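Local coordinates for protein beta 1-3 glucanase (Clostridium beijerinckii NCIMB 8052, PDB 5H4E) that probably hydrolyses beta-1,3-glucans, as a glycoside hydrolase of family 64, at residues Tyr347-Cys350 with Tyr351-Val354. Residues are numbered along the deposited sequence; the frame is centred on the assembly and turned at random.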
loop_
_atom_site.group_PDB
_atom_site.type_symbol
_atom_site.label_atom_id
_atom_site.label_comp_id
_atom_site.label_asym_id
_atom_site.label_seq_id
_atom_site.Cartn_x
_atom_site.Cartn_y
_atom_site.Cartn_z
ATOM N N TYR A 347 -4.499 3.682 4.050
ATOM C CA TYR A 347 -3.116 3.733 3.594
ATOM C C TYR A 347 -2.998 4.702 2.418
ATOM O O TYR A 347 -3.048 4.282 1.257
ATOM C CB TYR A 347 -2.605 2.348 3.180
ATOM C CG TYR A 347 -1.678 1.716 4.191
ATOM C CD1 TYR A 347 -0.443 2.294 4.481
ATOM C CD2 TYR A 347 -2.001 0.496 4.801
ATOM C CE1 TYR A 347 0.425 1.712 5.397
ATOM C CE2 TYR A 347 -1.128 -0.103 5.714
ATOM C CZ TYR A 347 0.085 0.514 6.006
ATOM O OH TYR A 347 0.963 -0.062 6.912
ATOM N N GLY A 348 -2.837 5.993 2.712
ATOM C CA GLY A 348 -2.761 7.009 1.668
ATOM C C GLY A 348 -1.343 7.221 1.154
ATOM O O GLY A 348 -1.128 7.783 0.079
ATOM N N PHE A 349 -0.368 6.788 1.945
ATOM C CA PHE A 349 1.040 6.795 1.551
ATOM C C PHE A 349 1.747 5.759 2.416
ATOM O O PHE A 349 1.172 5.288 3.408
ATOM C CB PHE A 349 1.685 8.189 1.703
ATOM C CG PHE A 349 1.715 8.696 3.122
ATOM C CD1 PHE A 349 0.614 9.345 3.660
ATOM C CD2 PHE A 349 2.841 8.520 3.916
ATOM C CE1 PHE A 349 0.629 9.811 4.974
ATOM C CE2 PHE A 349 2.856 8.969 5.229
ATOM C CZ PHE A 349 1.744 9.618 5.757
ATOM N N CYS A 350 2.978 5.419 2.031
ATOM C CA CYS A 350 3.744 4.305 2.605
ATOM C C CYS A 350 3.681 4.205 4.127
ATOM O O CYS A 350 3.368 3.145 4.664
ATOM C CB CYS A 350 5.216 4.408 2.171
ATOM S SG CYS A 350 6.291 3.052 2.737
ATOM N N TYR A 351 3.965 5.311 4.812
ATOM C CA TYR A 351 4.077 5.298 6.269
ATOM C C TYR A 351 2.841 5.786 7.015
ATOM O O TYR A 351 2.947 6.299 8.138
ATOM C CB TYR A 351 5.278 6.141 6.687
ATOM C CG TYR A 351 6.606 5.461 6.434
ATOM C CD1 TYR A 351 6.930 4.283 7.085
ATOM C CD2 TYR A 351 7.535 6.007 5.563
ATOM C CE1 TYR A 351 8.151 3.658 6.879
ATOM C CE2 TYR A 351 8.761 5.394 5.348
ATOM C CZ TYR A 351 9.062 4.219 6.012
ATOM O OH TYR A 351 10.277 3.600 5.807
ATOM N N ASP A 352 1.670 5.616 6.407
ATOM C CA ASP A 352 0.442 6.124 6.999
ATOM C C ASP A 352 0.062 5.377 8.278
ATOM O O ASP A 352 -0.820 5.822 9.013
ATOM C CB ASP A 352 -0.709 6.064 5.987
ATOM C CG ASP A 352 -1.527 7.359 5.953
ATOM O OD1 ASP A 352 -1.522 8.101 6.962
ATOM O OD2 ASP A 352 -2.165 7.644 4.916
ATOM N N ASP A 353 0.727 4.255 8.551
ATOM C CA ASP A 353 0.449 3.505 9.772
ATOM C C ASP A 353 1.156 4.133 10.982
ATOM O O ASP A 353 0.957 3.703 12.126
ATOM C CB ASP A 353 0.823 2.018 9.606
ATOM C CG ASP A 353 2.281 1.802 9.244
ATOM O OD1 ASP A 353 2.858 2.620 8.490
ATOM O OD2 ASP A 353 2.846 0.796 9.717
ATOM N N VAL A 354 1.954 5.173 10.733
ATOM C CA VAL A 354 2.523 5.942 11.842
ATOM C C VAL A 354 1.377 6.510 12.673
ATOM O O VAL A 354 0.518 7.223 12.142
ATOM C CB VAL A 354 3.446 7.065 11.361
ATOM C CG1 VAL A 354 3.800 7.986 12.517
ATOM C CG2 VAL A 354 4.713 6.469 10.767
HETATM O O HOH W 1 4.453 1.245 6.551
#
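Two successive type I beta turns, F349 to D352 and Y351 to V354, fold this segment back on itself; the first is closed by D352 N giving a 3.1 Å hydrogen bond to F349 O, the second by V354 N bonding to Y351 O. D352 is the residue that ties the turns to what precedes them. Its OD2 accepts G348 N at 2.8 Å through the lone pair pointing away from OD1, a bond bent to 146° at the hydrogen. Glycine suits position 348: with no side chain there, the short carboxylate can come close to the backbone N. The F349 side chain crosses that of D352 at about a right angle, ring and carboxylate planes 34° apart. The ring offers a flat apolar face to D352 CB, 4.2 Å from its centroid in a CH-pi contact, and D352 N also lies over one face. F349 reaches this place because CG sits between its backbone N and carbonyl carbon (chi1 63°). The Y351 ring likewise gives C350 SG a flat face, the sulfur resting 4.2 Å from the centroid in a sulfur-aromatic contact. The Y347 ring runs past D352 CB and packs its hydroxyl end against CB and CG of D353, without a hydrogen bond to OD2. A water donates to both D353 OD1 and C350 O, bridging the turns. The loop follows helix 332-339 and leads to strand 361-363. H338 of that helix hydrogen-bonds D352 OD2, R309 forms a salt bridge with OD1, and helix 294-309 receives F349 on N308 and Y351 on A301 and C304.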